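Local coordinates for protein CmeC (PDB 4MT4) that probably forms the trimeric outer-membrane channel through which a Campylobacter jejuni multidrug efflux system expels its substrates, at residues Val49-Asn57 against Ala231-Asp239; Thr162-Glu173 against Ala221-Leu232. All coordinates share one frame; numbering follows the deposited sequence.

Interaction 1 of 2, residues Val49-Asn57 against Ala231-Asp239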
loop_
_atom_site.group_PDB
_atom_site.type_symbol
_atom_site.label_atom_id
_atom_site.label_comp_id
_atom_site.label_asym_id
_atom_site.label_seq_id
_atom_site.Cartn_x
_atom_site.Cartn_y
_atom_site.Cartn_z
ATOM N N VAL B 49 21.495 2.424 19.739
ATOM C CA VAL B 49 20.266 1.910 19.144
ATOM C C VAL B 49 20.245 2.159 17.635
ATOM O O VAL B 49 19.541 1.475 16.896
ATOM C CB VAL B 49 19.009 2.530 19.802
ATOM C CG1 VAL B 49 18.717 3.909 19.236
ATOM C CG2 VAL B 49 17.809 1.617 19.619
ATOM N N VAL B 50 21.032 3.128 17.177
ATOM C CA VAL B 50 21.154 3.390 15.748
ATOM C C VAL B 50 22.038 2.325 15.103
ATOM O O VAL B 50 21.746 1.834 14.010
ATOM C CB VAL B 50 21.734 4.796 15.468
ATOM C CG1 VAL B 50 22.149 4.933 14.012
ATOM C CG2 VAL B 50 20.722 5.868 15.840
ATOM N N ASP B 51 23.115 1.966 15.795
ATOM C CA ASP B 51 24.010 0.909 15.334
ATOM C C ASP B 51 23.281 -0.427 15.255
ATOM O O ASP B 51 23.527 -1.224 14.351
ATOM C CB ASP B 51 25.227 0.785 16.253
ATOM C CG ASP B 51 26.230 1.904 16.049
ATOM O OD1 ASP B 51 26.136 2.605 15.020
ATOM O OD2 ASP B 51 27.118 2.076 16.911
ATOM N N LEU B 52 22.387 -0.665 16.210
ATOM C CA LEU B 52 21.576 -1.877 16.216
ATOM C C LEU B 52 20.662 -1.922 14.998
ATOM O O LEU B 52 20.453 -2.981 14.406
ATOM C CB LEU B 52 20.752 -1.966 17.503
ATOM C CG LEU B 52 21.497 -2.404 18.765
ATOM C CD1 LEU B 52 20.668 -2.128 20.011
ATOM C CD2 LEU B 52 21.852 -3.879 18.671
ATOM N N ALA B 53 20.119 -0.764 14.631
ATOM C CA ALA B 53 19.280 -0.653 13.446
ATOM C C ALA B 53 20.090 -0.935 12.186
ATOM O O ALA B 53 19.692 -1.744 11.351
ATOM C CB ALA B 53 18.641 0.728 13.374
ATOM N N LEU B 54 21.241 -0.280 12.068
ATOM C CA LEU B 54 22.120 -0.464 10.918
ATOM C C LEU B 54 22.650 -1.892 10.826
ATOM O O LEU B 54 23.183 -2.302 9.795
ATOM C CB LEU B 54 23.287 0.520 10.982
ATOM C CG LEU B 54 22.924 1.994 10.797
ATOM C CD1 LEU B 54 24.125 2.888 11.066
ATOM C CD2 LEU B 54 22.375 2.233 9.396
ATOM N N LYS B 55 22.497 -2.644 11.910
ATOM C CA LYS B 55 22.959 -4.023 11.962
ATOM C C LYS B 55 21.819 -5.022 11.767
ATOM O O LYS B 55 21.980 -6.025 11.075
ATOM C CB LYS B 55 23.664 -4.291 13.293
ATOM C CG LYS B 55 24.057 -5.743 13.516
ATOM C CD LYS B 55 24.611 -5.960 14.917
ATOM C CE LYS B 55 24.915 -7.429 15.169
ATOM N NZ LYS B 55 23.699 -8.279 15.042
ATOM N N ASN B 56 20.663 -4.740 12.361
ATOM C CA ASN B 56 19.596 -5.735 12.436
ATOM C C ASN B 56 18.325 -5.424 11.637
ATOM O O ASN B 56 17.520 -6.324 11.398
ATOM C CB ASN B 56 19.214 -5.960 13.903
ATOM C CG ASN B 56 20.378 -6.455 14.742
ATOM O OD1 ASN B 56 21.216 -7.225 14.271
ATOM N ND2 ASN B 56 20.435 -6.015 15.994
ATOM N N ASN B 57 18.138 -4.172 11.227
ATOM C CA ASN B 57 16.908 -3.784 10.529
ATOM C C ASN B 57 16.700 -4.568 9.236
ATOM O O ASN B 57 17.557 -4.578 8.355
ATOM C CB ASN B 57 16.904 -2.284 10.226
ATOM C CG ASN B 57 15.552 -1.792 9.745
ATOM O OD1 ASN B 57 15.243 -1.857 8.555
ATOM N ND2 ASN B 57 14.740 -1.292 10.670
ATOM N N ALA B 231 7.808 -0.543 19.226
ATOM C CA ALA B 231 8.212 0.046 17.954
ATOM C C ALA B 231 9.730 0.111 17.817
ATOM O O ALA B 231 10.272 -0.100 16.735
ATOM C CB ALA B 231 7.607 1.434 17.801
ATOM N N LEU B 232 10.413 0.395 18.920
ATOM C CA LEU B 232 11.867 0.502 18.900
ATOM C C LEU B 232 12.525 -0.875 18.801
ATOM O O LEU B 232 13.550 -1.035 18.136
ATOM C CB LEU B 232 12.368 1.239 20.143
ATOM C CG LEU B 232 13.861 1.571 20.152
ATOM C CD1 LEU B 232 14.202 2.509 19.003
ATOM C CD2 LEU B 232 14.285 2.167 21.485
ATOM N N LYS B 233 11.925 -1.864 19.459
ATOM C CA LYS B 233 12.434 -3.232 19.432
ATOM C C LYS B 233 12.371 -3.825 18.027
ATOM O O LYS B 233 13.332 -4.433 17.556
ATOM C CB LYS B 233 11.649 -4.114 20.405
ATOM C CG LYS B 233 11.850 -3.763 21.867
ATOM C CD LYS B 233 13.304 -3.908 22.272
ATOM C CE LYS B 233 13.500 -3.613 23.749
ATOM N NZ LYS B 233 14.941 -3.641 24.128
ATOM N N ILE B 234 11.233 -3.640 17.366
ATOM C CA ILE B 234 11.021 -4.158 16.018
ATOM C C ILE B 234 12.009 -3.534 15.030
ATOM O O ILE B 234 12.431 -4.174 14.064
ATOM C CB ILE B 234 9.568 -3.902 15.549
ATOM C CG1 ILE B 234 8.582 -4.683 16.422
ATOM C CG2 ILE B 234 9.382 -4.295 14.092
ATOM C CD1 ILE B 234 7.138 -4.573 15.972
ATOM N N LEU B 235 12.401 -2.294 15.296
ATOM C CA LEU B 235 13.287 -1.564 14.398
ATOM C C LEU B 235 14.763 -1.949 14.534
ATOM O O LEU B 235 15.532 -1.788 13.588
ATOM C CB LEU B 235 13.140 -0.055 14.627
ATOM C CG LEU B 235 11.939 0.658 13.998
ATOM C CD1 LEU B 235 11.835 2.084 14.519
ATOM C CD2 LEU B 235 12.037 0.648 12.480
ATOM N N THR B 236 15.160 -2.455 15.700
ATOM C CA THR B 236 16.583 -2.558 16.023
ATOM C C THR B 236 17.074 -3.915 16.537
ATOM O O THR B 236 18.282 -4.166 16.554
ATOM C CB THR B 236 16.967 -1.499 17.083
ATOM O OG1 THR B 236 16.169 -1.685 18.260
ATOM C CG2 THR B 236 16.750 -0.093 16.547
ATOM N N SER B 237 16.162 -4.788 16.955
ATOM C CA SER B 237 16.569 -6.011 17.642
ATOM C C SER B 237 16.424 -7.281 16.806
ATOM O O SER B 237 15.515 -7.402 15.986
ATOM C CB SER B 237 15.771 -6.171 18.940
ATOM O OG SER B 237 16.191 -7.320 19.653
ATOM N N ASN B 238 17.336 -8.225 17.029
ATOM C CA ASN B 238 17.249 -9.557 16.435
ATOM C C ASN B 238 17.203 -10.624 17.524
ATOM O O ASN B 238 17.314 -11.820 17.249
ATOM C CB ASN B 238 18.429 -9.818 15.497
ATOM C CG ASN B 238 19.755 -9.875 16.231
ATOM O OD1 ASN B 238 19.953 -9.191 17.235
ATOM N ND2 ASN B 238 20.673 -10.696 15.732
ATOM N N ASP B 239 17.046 -10.176 18.765
ATOM C CA ASP B 239 16.959 -11.072 19.911
ATOM C C ASP B 239 15.518 -11.142 20.403
ATOM O O ASP B 239 14.928 -10.128 20.769
ATOM C CB ASP B 239 17.889 -10.600 21.033
ATOM C CG ASP B 239 18.013 -11.613 22.154
ATOM O OD1 ASP B 239 17.050 -11.762 22.937
ATOM O OD2 ASP B 239 19.078 -12.257 22.259
#

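Interaction 2 of 2, residues Thr162-Glu173 against Ala221-Leu232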
loop_
_atom_site.group_PDB
_atom_site.type_symbol
_atom_site.label_atom_id
_atom_site.label_comp_id
_atom_site.label_asym_id
_atom_site.label_seq_id
_atom_site.Cartn_x
_atom_site.Cartn_y
_atom_site.Cartn_z
ATOM N N THR B 162 11.741 7.378 16.878
ATOM C CA THR B 162 11.056 6.409 17.729
ATOM C C THR B 162 11.678 6.419 19.122
ATOM O O THR B 162 10.979 6.307 20.130
ATOM C CB THR B 162 11.118 4.984 17.142
ATOM O OG1 THR B 162 10.429 4.957 15.887
ATOM C CG2 THR B 162 10.476 3.976 18.085
ATOM N N TYR B 163 13.000 6.564 19.163
ATOM C CA TYR B 163 13.727 6.670 20.423
ATOM C C TYR B 163 13.242 7.868 21.231
ATOM O O TYR B 163 12.965 7.751 22.423
ATOM C CB TYR B 163 15.232 6.786 20.167
ATOM C CG TYR B 163 16.047 7.170 21.386
ATOM C CD1 TYR B 163 16.436 6.213 22.315
ATOM C CD2 TYR B 163 16.433 8.487 21.603
ATOM C CE1 TYR B 163 17.183 6.557 23.428
ATOM C CE2 TYR B 163 17.180 8.842 22.713
ATOM C CZ TYR B 163 17.551 7.873 23.622
ATOM O OH TYR B 163 18.294 8.217 24.727
ATOM N N PHE B 164 13.140 9.014 20.566
ATOM C CA PHE B 164 12.726 10.253 21.212
ATOM C C PHE B 164 11.264 10.208 21.649
ATOM O O PHE B 164 10.899 10.782 22.675
ATOM C CB PHE B 164 12.961 11.440 20.278
ATOM C CG PHE B 164 14.376 11.948 20.292
ATOM C CD1 PHE B 164 15.090 12.003 21.478
ATOM C CD2 PHE B 164 14.995 12.358 19.123
ATOM C CE1 PHE B 164 16.391 12.466 21.500
ATOM C CE2 PHE B 164 16.299 12.822 19.137
ATOM C CZ PHE B 164 16.999 12.876 20.329
ATOM N N ASN B 165 10.430 9.530 20.866
ATOM C CA ASN B 165 9.038 9.318 21.245
ATOM C C ASN B 165 8.941 8.396 22.454
ATOM O O ASN B 165 8.019 8.509 23.264
ATOM C CB ASN B 165 8.238 8.738 20.079
ATOM C CG ASN B 165 7.929 9.767 19.010
ATOM O OD1 ASN B 165 7.916 10.969 19.274
ATOM N ND2 ASN B 165 7.671 9.297 17.795
ATOM N N LEU B 166 9.902 7.484 22.569
ATOM C CA LEU B 166 9.964 6.576 23.706
ATOM C C LEU B 166 10.386 7.317 24.971
ATOM O O LEU B 166 9.796 7.128 26.036
ATOM C CB LEU B 166 10.930 5.426 23.426
ATOM C CG LEU B 166 11.172 4.478 24.602
ATOM C CD1 LEU B 166 9.871 3.808 25.029
ATOM C CD2 LEU B 166 12.229 3.441 24.260
ATOM N N VAL B 167 11.411 8.157 24.847
ATOM C CA VAL B 167 11.883 8.967 25.966
ATOM C C VAL B 167 10.788 9.927 26.414
ATOM O O VAL B 167 10.612 10.179 27.606
ATOM C CB VAL B 167 13.152 9.766 25.602
ATOM C CG1 VAL B 167 13.639 10.561 26.797
ATOM C CG2 VAL B 167 14.244 8.833 25.106
ATOM N N ASN B 168 10.055 10.457 25.441
ATOM C CA ASN B 168 8.908 11.313 25.707
ATOM C C ASN B 168 7.855 10.549 26.502
ATOM O O ASN B 168 7.227 11.090 27.411
ATOM C CB ASN B 168 8.317 11.826 24.394
ATOM C CG ASN B 168 7.359 12.987 24.586
ATOM O OD1 ASN B 168 6.875 13.563 23.613
ATOM N ND2 ASN B 168 7.092 13.345 25.836
ATOM N N ALA B 169 7.677 9.280 26.152
ATOM C CA ALA B 169 6.705 8.426 26.818
ATOM C C ALA B 169 7.151 8.083 28.235
ATOM O O ALA B 169 6.329 7.986 29.144
ATOM C CB ALA B 169 6.476 7.162 26.012
ATOM N N TYR B 170 8.456 7.905 28.417
ATOM C CA TYR B 170 9.013 7.645 29.739
ATOM C C TYR B 170 8.827 8.849 30.659
ATOM O O TYR B 170 8.454 8.701 31.823
ATOM C CB TYR B 170 10.499 7.290 29.645
ATOM C CG TYR B 170 10.786 5.817 29.453
ATOM C CD1 TYR B 170 10.479 4.894 30.447
ATOM C CD2 TYR B 170 11.386 5.352 28.290
ATOM C CE1 TYR B 170 10.746 3.546 30.277
ATOM C CE2 TYR B 170 11.659 4.007 28.114
ATOM C CZ TYR B 170 11.336 3.109 29.109
ATOM O OH TYR B 170 11.608 1.770 28.930
ATOM N N GLU B 171 9.087 10.037 30.121
ATOM C CA GLU B 171 8.987 11.278 30.882
ATOM C C GLU B 171 7.561 11.550 31.348
ATOM O O GLU B 171 7.339 11.929 32.498
ATOM C CB GLU B 171 9.494 12.454 30.046
ATOM C CG GLU B 171 11.007 12.499 29.898
ATOM C CD GLU B 171 11.704 12.891 31.186
ATOM O OE1 GLU B 171 11.639 14.082 31.557
ATOM O OE2 GLU B 171 12.309 12.007 31.830
ATOM N N ASN B 172 6.598 11.359 30.452
ATOM C CA ASN B 172 5.196 11.556 30.796
ATOM C C ASN B 172 4.706 10.504 31.788
ATOM O O ASN B 172 3.879 10.795 32.653
ATOM C CB ASN B 172 4.323 11.536 29.540
ATOM C CG ASN B 172 4.486 12.786 28.699
ATOM O OD1 ASN B 172 4.970 13.810 29.177
ATOM N ND2 ASN B 172 4.073 12.709 27.439
ATOM N N GLU B 173 5.224 9.287 31.662
ATOM C CA GLU B 173 4.864 8.206 32.572
ATOM C C GLU B 173 5.401 8.463 33.976
ATOM O O GLU B 173 4.713 8.220 34.969
ATOM C CB GLU B 173 5.386 6.867 32.052
ATOM C CG GLU B 173 5.154 5.705 33.004
ATOM C CD GLU B 173 5.835 4.435 32.546
ATOM O OE1 GLU B 173 6.320 4.407 31.397
ATOM O OE2 GLU B 173 5.891 3.469 33.335
ATOM N N ALA B 221 -0.352 6.194 30.277
ATOM C CA ALA B 221 1.020 6.595 29.990
ATOM C C ALA B 221 1.934 5.381 29.871
ATOM O O ALA B 221 2.825 5.347 29.025
ATOM C CB ALA B 221 1.530 7.537 31.061
ATOM N N LYS B 222 1.709 4.391 30.730
ATOM C CA LYS B 222 2.430 3.126 30.647
ATOM C C LYS B 222 2.159 2.455 29.309
ATOM O O LYS B 222 3.066 1.944 28.655
ATOM C CB LYS B 222 2.021 2.182 31.778
ATOM C CG LYS B 222 2.333 2.672 33.178
ATOM C CD LYS B 222 1.913 1.629 34.199
ATOM C CE LYS B 222 2.081 2.125 35.620
ATOM N NZ LYS B 222 1.635 1.106 36.609
ATOM N N LEU B 223 0.891 2.466 28.915
ATOM C CA LEU B 223 0.456 1.837 27.679
ATOM C C LEU B 223 1.066 2.536 26.471
ATOM O O LEU B 223 1.493 1.889 25.516
ATOM C CB LEU B 223 -1.070 1.850 27.589
ATOM C CG LEU B 223 -1.706 0.570 27.052
ATOM C CD1 LEU B 223 -1.093 -0.637 27.735
ATOM C CD2 LEU B 223 -3.212 0.598 27.259
ATOM N N ASN B 224 1.102 3.863 26.526
ATOM C CA ASN B 224 1.716 4.663 25.476
ATOM C C ASN B 224 3.218 4.418 25.406
ATOM O O ASN B 224 3.823 4.481 24.335
ATOM C CB ASN B 224 1.431 6.148 25.709
ATOM C CG ASN B 224 2.073 7.038 24.665
ATOM O OD1 ASN B 224 1.534 7.222 23.573
ATOM N ND2 ASN B 224 3.227 7.604 24.998
ATOM N N LYS B 225 3.811 4.134 26.559
ATOM C CA LYS B 225 5.237 3.852 26.648
ATOM C C LYS B 225 5.554 2.486 26.049
ATOM O O LYS B 225 6.551 2.320 25.346
ATOM C CB LYS B 225 5.699 3.925 28.106
ATOM C CG LYS B 225 7.204 3.820 28.308
ATOM C CD LYS B 225 7.644 2.389 28.597
ATOM C CE LYS B 225 6.877 1.787 29.765
ATOM N NZ LYS B 225 7.387 0.437 30.134
ATOM N N GLU B 226 4.697 1.510 26.334
ATOM C CA GLU B 226 4.873 0.159 25.818
ATOM C C GLU B 226 4.719 0.110 24.302
ATOM O O GLU B 226 5.318 -0.737 23.639
ATOM C CB GLU B 226 3.876 -0.797 26.474
ATOM C CG GLU B 226 4.258 -1.211 27.884
ATOM C CD GLU B 226 5.490 -2.097 27.913
ATOM O OE1 GLU B 226 5.665 -2.906 26.977
ATOM O OE2 GLU B 226 6.282 -1.985 28.872
ATOM N N ASN B 227 3.914 1.020 23.761
ATOM C CA ASN B 227 3.683 1.076 22.321
ATOM C C ASN B 227 4.928 1.507 21.557
ATOM O O ASN B 227 5.216 0.989 20.477
ATOM C CB ASN B 227 2.527 2.026 22.003
ATOM C CG ASN B 227 2.185 2.053 20.524
ATOM O OD1 ASN B 227 1.516 1.154 20.016
ATOM N ND2 ASN B 227 2.642 3.087 19.827
ATOM N N TYR B 228 5.661 2.460 22.124
ATOM C CA TYR B 228 6.871 2.973 21.494
ATOM C C TYR B 228 8.080 2.107 21.823
ATOM O O TYR B 228 9.076 2.123 21.103
ATOM C CB TYR B 228 7.123 4.421 21.917
ATOM C CG TYR B 228 6.215 5.416 21.230
ATOM C CD1 TYR B 228 6.351 5.685 19.874
ATOM C CD2 TYR B 228 5.226 6.089 21.935
ATOM C CE1 TYR B 228 5.526 6.593 19.239
ATOM C CE2 TYR B 228 4.397 7.001 21.308
ATOM C CZ TYR B 228 4.552 7.248 19.959
ATOM O OH TYR B 228 3.731 8.154 19.327
ATOM N N LEU B 229 7.989 1.354 22.915
ATOM C CA LEU B 229 9.032 0.396 23.255
ATOM C C LEU B 229 9.015 -0.735 22.235
ATOM O O LEU B 229 10.059 -1.140 21.725
ATOM C CB LEU B 229 8.840 -0.154 24.670
ATOM C CG LEU B 229 10.093 -0.255 25.548
ATOM C CD1 LEU B 229 9.859 -1.201 26.716
ATOM C CD2 LEU B 229 11.317 -0.679 24.745
ATOM N N LYS B 230 7.816 -1.234 21.943
ATOM C CA LYS B 230 7.630 -2.259 20.923
ATOM C C LYS B 230 8.141 -1.785 19.568
ATOM O O LYS B 230 8.818 -2.524 18.856
ATOM C CB LYS B 230 6.153 -2.644 20.812
ATOM C CG LYS B 230 5.792 -3.343 19.507
ATOM C CD LYS B 230 4.291 -3.323 19.256
ATOM C CE LYS B 230 3.956 -3.831 17.862
ATOM N NZ LYS B 230 2.498 -3.738 17.568
ATOM N N ALA B 231 7.808 -0.543 19.226
ATOM C CA ALA B 231 8.212 0.046 17.954
ATOM C C ALA B 231 9.730 0.111 17.817
ATOM O O ALA B 231 10.272 -0.100 16.735
ATOM C CB ALA B 231 7.607 1.434 17.801
ATOM N N LEU B 232 10.413 0.395 18.920
ATOM C CA LEU B 232 11.867 0.502 18.900
ATOM C C LEU B 232 12.525 -0.875 18.801
ATOM O O LEU B 232 13.550 -1.035 18.136
ATOM C CB LEU B 232 12.368 1.239 20.143
ATOM C CG LEU B 232 13.861 1.571 20.152
ATOM C CD1 LEU B 232 14.202 2.509 19.003
ATOM C CD2 LEU B 232 14.285 2.167 21.485
HETATM O O HOH W 1 3.944 7.611 28.488
#

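Interaction 1 of 2, residues Val49-Asn57 against Ala231-Asp239
The C-terminal ends of helices 44-56 and 201-236 meet at 49°, their axes 8.9 Å apart, and A53 and T236 bring their CA atoms to 4.2 Å, a closeness that the small A53 permits. This is helix-end packing in the α-helical part of an outer membrane factor. Helix 201-236 stops here, and the carbonyls of L235 and T236, which find no amide in a further turn, are taken up by asparagines. N56 ND2 gives a nearly straight bond (166°) to T236 O at 2.9 Å, with the acceptor in the plane of its amide. That amide also stacks, nearly parallel, on the amide of N238, while K55 NZ, which is salt-bridged to D468 as well, fixes its flip by donating to N56 OD1. One turn before A53 in helix 44-56, V49 CG2 touches T236 CG2 at 3.7 Å and also meets L232 CD1, an apolar corner suited to branched residues. T236 can turn its methyl to V49 because OG1, at chi1 58°, bends back to bond L232 O. N57 serves two helix ends: its OD1 caps L60 N at the start of helix 58-79, and its ND2 reaches L235 O at 3.1 Å, on a lone pair in the carbonyl plane.

Interaction 2 of 2, residues Thr162-Glu173 against Ala221-Leu232
Two tyrosine rings, one from each helix, take aliphatic carbons of the other helix on a face. K225 CG stands over the centre of the Y170 ring, 4.0 Å from its centroid, a CH-pi contact that uses the lysine's aliphatic stem; Y250 stacks on the same tyrosine. Over one face of Y228, offset toward the rim, lies N165 CB at 3.8 Å from the centroid, the N165 amide tilted 51° to the ring, and N224 ND2 lies in plane at the Y228 edge. K225 is bent at chi2 (-94°) and chi3, which folds its stem across Y170 and lets NZ turn back to its salt bridge with E226. As a knob it sits among L166, A169, Y170 and E173. E173 OE1 lies against K225 CE but is 4.3 Å from K225 NZ, too far for a salt bridge; this buried oxygen has no partner in the model, although the lysine charge would probably ease its burial. L166 is the reciprocal knob, among K225, Y228, L229 and L232, with CD2 3.7 Å from L232 CD2. Where A169 and A221 keep the backbones near, a modelled water, at doubtfully short range, bridges A169 O and A221 O. With axes 8.5 Å apart and 160° between directions, this is antiparallel knobs-into-holes packing, the coiled-coil arrangement of the α-helical barrel of outer membrane factors.

How the interactions relate
Helix 201-236 is common to both contacts, which share A231 and L232 and have centres about 16 Å apart. In chain order come 49-57, 162-173, 221-232 and 231-239, so helix 129-195 lies in the chain between the two partners of interaction 1, and helix 201-236 serves both contacts. Where the two contacts meet, L235 CD1 packs on T162 OG1 at 3.5 Å. Helix 201-236 thus runs along helix 129-195 and then ends against helix 44-56, where A53 and the following N57 also touch helix 129-195. The three helices form one bundle, and both contacts border a second subunit, placing them beside a subunit interface of the trimer.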